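Local coordinates for extracellular solute-binding protein, family 5 (Chelativorans sp., PDB 6WM6) that binds EDTA and related aminopolycarboxylates in the periplasm, probably to hand them to an ABC transporter for uptake, at residues A[113-118]-A[132-137]; A[119-124]-A[168-173]. All coordinates share one frame; numbering follows the deposited sequence.

Contact 1 (A[113-118]-A[132-137])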
loop_
_atom_site.group_PDB
_atom_site.type_symbol
_atom_site.label_atom_id
_atom_site.label_comp_id
_atom_site.label_asym_id
_atom_site.label_seq_id
_atom_site.Cartn_x
_atom_site.Cartn_y
_atom_site.Cartn_z
ATOM N N VAL A 113 13.638 -20.074 -10.838
ATOM C CA VAL A 113 13.280 -20.172 -9.430
ATOM C C VAL A 113 12.588 -21.510 -9.216
ATOM O O VAL A 113 11.694 -21.879 -9.989
ATOM C CB VAL A 113 12.369 -19.017 -8.983
ATOM C CG1 VAL A 113 11.878 -19.245 -7.542
ATOM C CG2 VAL A 113 13.079 -17.686 -9.107
ATOM N N VAL A 114 12.996 -22.235 -8.176
ATOM C CA VAL A 114 12.389 -23.514 -7.807
ATOM C C VAL A 114 11.738 -23.369 -6.445
ATOM O O VAL A 114 12.385 -22.918 -5.481
ATOM C CB VAL A 114 13.416 -24.665 -7.796
ATOM C CG1 VAL A 114 12.767 -25.950 -7.289
ATOM C CG2 VAL A 114 13.969 -24.865 -9.185
ATOM N N TYR A 115 10.464 -23.738 -6.367
ATOM C CA TYR A 115 9.703 -23.780 -5.126
ATOM C C TYR A 115 9.504 -25.242 -4.752
ATOM O O TYR A 115 9.079 -26.050 -5.587
ATOM C CB TYR A 115 8.327 -23.121 -5.274
ATOM C CG TYR A 115 8.325 -21.676 -5.718
ATOM C CD1 TYR A 115 8.318 -21.351 -7.063
ATOM C CD2 TYR A 115 8.328 -20.626 -4.796
ATOM C CE1 TYR A 115 8.308 -20.033 -7.484
ATOM C CE2 TYR A 115 8.335 -19.310 -5.205
ATOM C CZ TYR A 115 8.325 -19.014 -6.546
ATOM O OH TYR A 115 8.343 -17.703 -6.988
ATOM N N ARG A 116 9.789 -25.597 -3.514
ATOM C CA ARG A 116 9.479 -26.921 -2.980
ATOM C C ARG A 116 8.404 -26.720 -1.920
ATOM O O ARG A 116 8.659 -26.106 -0.872
ATOM C CB ARG A 116 10.729 -27.610 -2.445
ATOM C CG ARG A 116 11.691 -27.958 -3.588
ATOM C CD ARG A 116 13.005 -28.605 -3.151
ATOM N NE ARG A 116 13.923 -28.707 -4.290
ATOM C CZ ARG A 116 13.935 -29.709 -5.168
ATOM N NH1 ARG A 116 13.093 -30.725 -5.043
ATOM N NH2 ARG A 116 14.801 -29.698 -6.171
ATOM N N ILE A 117 7.188 -27.176 -2.230
ATOM C CA ILE A 117 6.030 -27.041 -1.360
ATOM C C ILE A 117 6.072 -28.144 -0.320
ATOM O O ILE A 117 6.368 -29.307 -0.635
ATOM C CB ILE A 117 4.751 -27.143 -2.211
ATOM C CG1 ILE A 117 4.746 -26.080 -3.306
ATOM C CG2 ILE A 117 3.512 -27.042 -1.319
ATOM C CD1 ILE A 117 3.642 -26.329 -4.339
ATOM N N ARG A 118 5.749 -27.805 0.940
ATOM C CA ARG A 118 5.689 -28.843 1.968
ATOM C C ARG A 118 4.668 -29.909 1.606
ATOM O O ARG A 118 3.566 -29.608 1.142
ATOM C CB ARG A 118 5.324 -28.239 3.324
ATOM C CG ARG A 118 6.473 -27.472 3.958
ATOM C CD ARG A 118 6.152 -27.058 5.386
ATOM N NE ARG A 118 5.853 -28.192 6.260
ATOM C CZ ARG A 118 4.711 -28.351 6.939
ATOM N NH1 ARG A 118 3.730 -27.448 6.875
ATOM N NH2 ARG A 118 4.554 -29.424 7.706
ATOM N N ASP A 132 -0.351 -27.019 -9.431
ATOM C CA ASP A 132 -1.585 -26.616 -10.103
ATOM C C ASP A 132 -2.005 -25.222 -9.644
ATOM O O ASP A 132 -2.515 -24.404 -10.419
ATOM C CB ASP A 132 -2.736 -27.567 -9.779
ATOM C CG ASP A 132 -2.634 -28.905 -10.462
ATOM O OD1 ASP A 132 -1.796 -29.096 -11.370
ATOM O OD2 ASP A 132 -3.450 -29.788 -10.089
ATOM N N ASP A 133 -1.809 -24.938 -8.360
ATOM C CA ASP A 133 -2.203 -23.653 -7.812
ATOM C C ASP A 133 -1.258 -22.539 -8.258
ATOM O O ASP A 133 -1.709 -21.426 -8.556
ATOM C CB ASP A 133 -2.282 -23.766 -6.287
ATOM C CG ASP A 133 -3.243 -24.866 -5.853
ATOM O OD1 ASP A 133 -4.391 -24.863 -6.355
ATOM O OD2 ASP A 133 -2.843 -25.748 -5.062
ATOM N N PHE A 134 0.051 -22.813 -8.315
ATOM C CA PHE A 134 0.982 -21.831 -8.864
ATOM C C PHE A 134 0.647 -21.550 -10.327
ATOM O O PHE A 134 0.622 -20.393 -10.746
ATOM C CB PHE A 134 2.435 -22.329 -8.739
ATOM C CG PHE A 134 3.039 -22.153 -7.365
ATOM C CD1 PHE A 134 2.607 -22.916 -6.293
ATOM C CD2 PHE A 134 4.060 -21.241 -7.164
ATOM C CE1 PHE A 134 3.177 -22.749 -5.031
ATOM C CE2 PHE A 134 4.637 -21.068 -5.908
ATOM C CZ PHE A 134 4.187 -21.829 -4.849
ATOM N N ILE A 135 0.390 -22.597 -11.116
ATOM C CA ILE A 135 0.139 -22.427 -12.542
ATOM C C ILE A 135 -1.144 -21.646 -12.781
ATOM O O ILE A 135 -1.177 -20.738 -13.630
ATOM C CB ILE A 135 0.142 -23.805 -13.239
ATOM C CG1 ILE A 135 1.577 -24.330 -13.271
ATOM C CG2 ILE A 135 -0.414 -23.703 -14.644
ATOM C CD1 ILE A 135 1.694 -25.800 -13.613
ATOM N N TYR A 136 -2.214 -21.960 -12.042
ATOM C CA TYR A 136 -3.450 -21.198 -12.196
ATOM C C TYR A 136 -3.208 -19.719 -11.924
ATOM O O TYR A 136 -3.592 -18.852 -12.722
ATOM C CB TYR A 136 -4.551 -21.745 -11.282
ATOM C CG TYR A 136 -5.820 -20.930 -11.308
ATOM C CD1 TYR A 136 -6.797 -21.175 -12.263
ATOM C CD2 TYR A 136 -6.043 -19.912 -10.400
ATOM C CE1 TYR A 136 -7.977 -20.423 -12.295
ATOM C CE2 TYR A 136 -7.199 -19.152 -10.428
ATOM C CZ TYR A 136 -8.161 -19.411 -11.376
ATOM O OH TYR A 136 -9.300 -18.639 -11.387
ATOM N N PHE A 137 -2.564 -19.398 -10.806
ATOM C CA PHE A 137 -2.385 -17.990 -10.487
ATOM C C PHE A 137 -1.545 -17.280 -11.536
ATOM O O PHE A 137 -1.887 -16.175 -11.985
ATOM C CB PHE A 137 -1.764 -17.823 -9.108
ATOM C CG PHE A 137 -1.735 -16.395 -8.639
ATOM C CD1 PHE A 137 -2.912 -15.676 -8.530
ATOM C CD2 PHE A 137 -0.545 -15.759 -8.352
ATOM C CE1 PHE A 137 -2.919 -14.369 -8.111
ATOM C CE2 PHE A 137 -0.533 -14.435 -7.918
ATOM C CZ PHE A 137 -1.722 -13.740 -7.797
#
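Phe134, on the helix that runs from 131 to 141, pushes its ring between Tyr115 and Ile117 of the neighbouring strand, and it is the only residue of 132-137 that touches 113-118. Its CB points toward the strand but stays clear of it, as does CG; the touching starts further out on the ring. On one flank, Phe134 CD1 comes within 4.1 Å of Ile117 CD1. The next atom, Phe134 CE1, packs more closely against the same methyl, with Ile117 CD1 at 3.7 Å, and also meets Ile117 CG1 behind it. On the other flank, CE2 does the work. Phe134 CE2 sits 3.7 Å from Tyr115 CG and lies above the middle of the tyrosine ring, so a single corner of the phenylalanine covers one face of its partner. The two planes are inclined at 47° with 5.0 Å between the centroid of the Tyr115 ring and that of the Phe134 ring, an oblique pairing. Val113 CG1 lies over the opposite face of the tyrosine, toward its rim, which leaves that ring held between a valine methyl and the helix. Tyr115 presents its face this way because CG swings beside the backbone N (chi1 -58°), while a chi2 of 88° turns the ring broadside to Phe134. Both Tyr115 and Ile117 come off the helix-facing side of the strand, two residues apart, and Phe134 bridges the pair. Phe187 and Leu190 add further apolar cover around the phenylalanine. All three touching residues are buried, and what joins them is purely apolar and aromatic. The arrangement is that of an alpha helix laid on one face of an antiparallel four-stranded sheet, here the sheet made by strands 100-108, 111-117, 171-176 and 160-165.

Contact 2 (A[119-124]-A[168-173])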
loop_
_atom_site.group_PDB
_atom_site.type_symbol
_atom_site.label_atom_id
_atom_site.label_comp_id
_atom_site.label_asym_id
_atom_site.label_seq_id
_atom_site.Cartn_x
_atom_site.Cartn_y
_atom_site.Cartn_z
ATOM N N GLU A 119 5.023 -31.164 1.877
ATOM C CA GLU A 119 4.106 -32.261 1.595
ATOM C C GLU A 119 2.780 -32.067 2.315
ATOM O O GLU A 119 1.717 -32.320 1.735
ATOM C CB GLU A 119 4.769 -33.591 1.963
ATOM C CG GLU A 119 5.870 -33.979 0.982
ATOM C CD GLU A 119 6.487 -35.327 1.282
ATOM O OE1 GLU A 119 7.550 -35.635 0.700
ATOM O OE2 GLU A 119 5.911 -36.079 2.096
ATOM N N ASP A 120 2.815 -31.575 3.554
ATOM C CA ASP A 120 1.607 -31.436 4.364
ATOM C C ASP A 120 0.783 -30.192 4.056
ATOM O O ASP A 120 -0.299 -30.029 4.634
ATOM C CB ASP A 120 1.958 -31.455 5.843
ATOM C CG ASP A 120 2.483 -32.793 6.314
ATOM O OD1 ASP A 120 2.265 -33.801 5.606
ATOM O OD2 ASP A 120 3.108 -32.840 7.396
ATOM N N ALA A 121 1.213 -29.326 3.149
ATOM C CA ALA A 121 0.395 -28.174 2.780
ATOM C C ALA A 121 -0.806 -28.641 1.948
ATOM O O ALA A 121 -0.650 -29.225 0.864
ATOM C CB ALA A 121 1.212 -27.155 2.004
ATOM N N VAL A 122 -1.998 -28.384 2.476
ATOM C CA VAL A 122 -3.253 -28.819 1.886
ATOM C C VAL A 122 -4.282 -27.702 1.970
ATOM O O VAL A 122 -4.225 -26.835 2.852
ATOM C CB VAL A 122 -3.813 -30.088 2.582
ATOM C CG1 VAL A 122 -2.842 -31.262 2.463
ATOM C CG2 VAL A 122 -4.163 -29.797 4.049
ATOM N N TRP A 123 -5.246 -27.741 1.046
ATOM C CA TRP A 123 -6.450 -26.921 1.150
ATOM C C TRP A 123 -7.375 -27.519 2.200
ATOM O O TRP A 123 -7.198 -28.655 2.652
ATOM C CB TRP A 123 -7.130 -26.824 -0.217
ATOM C CG TRP A 123 -6.304 -26.145 -1.255
ATOM C CD1 TRP A 123 -5.606 -26.737 -2.279
ATOM C CD2 TRP A 123 -6.065 -24.737 -1.376
ATOM N NE1 TRP A 123 -4.964 -25.785 -3.031
ATOM C CE2 TRP A 123 -5.226 -24.550 -2.500
ATOM C CE3 TRP A 123 -6.487 -23.625 -0.650
ATOM C CZ2 TRP A 123 -4.782 -23.291 -2.897
ATOM C CZ3 TRP A 123 -6.061 -22.369 -1.047
ATOM C CH2 TRP A 123 -5.209 -22.214 -2.145
ATOM N N SER A 124 -8.412 -26.760 2.568
ATOM C CA SER A 124 -9.293 -27.143 3.669
ATOM C C SER A 124 -10.126 -28.370 3.374
ATOM O O SER A 124 -10.721 -28.922 4.306
ATOM C CB SER A 124 -10.190 -25.962 4.037
ATOM O OG SER A 124 -10.830 -25.456 2.890
ATOM N N THR A 168 5.096 -35.245 -8.449
ATOM C CA THR A 168 4.454 -35.188 -7.139
ATOM C C THR A 168 3.585 -33.954 -6.978
ATOM O O THR A 168 2.763 -33.911 -6.059
ATOM C CB THR A 168 5.478 -35.212 -5.996
ATOM O OG1 THR A 168 6.140 -33.940 -5.916
ATOM C CG2 THR A 168 6.494 -36.327 -6.186
ATOM N N GLY A 169 3.776 -32.940 -7.829
ATOM C CA GLY A 169 3.098 -31.675 -7.678
ATOM C C GLY A 169 3.736 -30.737 -6.680
ATOM O O GLY A 169 3.256 -29.604 -6.531
ATOM N N LYS A 170 4.797 -31.159 -5.997
ATOM C CA LYS A 170 5.359 -30.348 -4.917
ATOM C C LYS A 170 6.623 -29.597 -5.293
ATOM O O LYS A 170 7.094 -28.798 -4.480
ATOM C CB LYS A 170 5.594 -31.201 -3.671
ATOM C CG LYS A 170 4.296 -31.774 -3.059
ATOM C CD LYS A 170 3.468 -30.688 -2.365
ATOM C CE LYS A 170 2.199 -31.241 -1.695
ATOM N NZ LYS A 170 1.555 -30.218 -0.823
ATOM N N VAL A 171 7.160 -29.777 -6.497
ATOM C CA VAL A 171 8.331 -29.046 -6.962
ATOM C C VAL A 171 7.928 -28.246 -8.193
ATOM O O VAL A 171 7.547 -28.825 -9.222
ATOM C CB VAL A 171 9.513 -29.970 -7.271
ATOM C CG1 VAL A 171 10.742 -29.147 -7.641
ATOM C CG2 VAL A 171 9.828 -30.865 -6.089
ATOM N N VAL A 172 8.006 -26.923 -8.096
ATOM C CA VAL A 172 7.534 -25.997 -9.122
ATOM C C VAL A 172 8.732 -25.213 -9.628
ATOM O O VAL A 172 9.455 -24.604 -8.837
ATOM C CB VAL A 172 6.469 -25.039 -8.551
ATOM C CG1 VAL A 172 5.984 -24.078 -9.625
ATOM C CG2 VAL A 172 5.325 -25.818 -7.957
ATOM N N THR A 173 8.937 -25.213 -10.942
ATOM C CA THR A 173 10.067 -24.534 -11.570
ATOM C C THR A 173 9.566 -23.420 -12.478
ATOM O O THR A 173 8.836 -23.683 -13.446
ATOM C CB THR A 173 10.919 -25.532 -12.359
ATOM O OG1 THR A 173 11.398 -26.565 -11.483
ATOM C CG2 THR A 173 12.122 -24.852 -13.005
#
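Two successive turns near the backbone aim Lys170 at the bend 119-124: CG stands beside the backbone N (chi1 -64°), and the chain then kinks at chi2 (-72°). Beyond the kink the side chain runs out extended, carrying NZ to the carbonyls of Glu119 and Ala121. The last methylene lies alongside the loop, with Lys170 CE 3.9 Å from Glu119 CA. Lys170 NZ gives a weak hydrogen bond to Glu119 O at 3.3 Å. It comes nearer to Ala121 O, 2.9 Å from Lys170 NZ, while Ala121 CB stands 4.2 Å from Lys170 NZ. Two more carbonyls join them: NZ also hydrogen-bonds to Ile129 O, its strongest partner, and to Arg118 O. At the root of the side chain an ST turn fixes the backbone: Lys170 N donates to Thr168 OG1 over 3.1 Å. Gly169 between them has a positive phi, and the carboxylate of Asp166 bonds to Thr168 OG1 and to Val171 N, just past the turn. Glu119 thus contributes its main-chain oxygen, not its carboxylate, to the contact. The chemistry is that of an ammonium group set among peptide oxygens: the positive charge is probably stabilised by the several carbonyl oxygens around it, which would tie the course of the loop to one lysine.

The centres of contacts 1 and 2 lie about 7 Å apart, and the two interlock along the chain: 113-118 leads directly into 119-124, then come helix segment 132-137 and finally 168-173. They share one antiparallel sheet, in which strands 111-117 and 171-176 are neighbours; Ile117 N to Lys170 O and Tyr115 N to Val172 O, each 2.8 Å, are probable hydrogen bonds between 113-118 and 168-173. Contact 1 fastens the helix to a face of this sheet, whereas contact 2 holds the connection leaving strand 111-117 at its end. Together they tie strand, loop and helix together, with the contact centres about 25 Å and 29 Å from the centre of the chain.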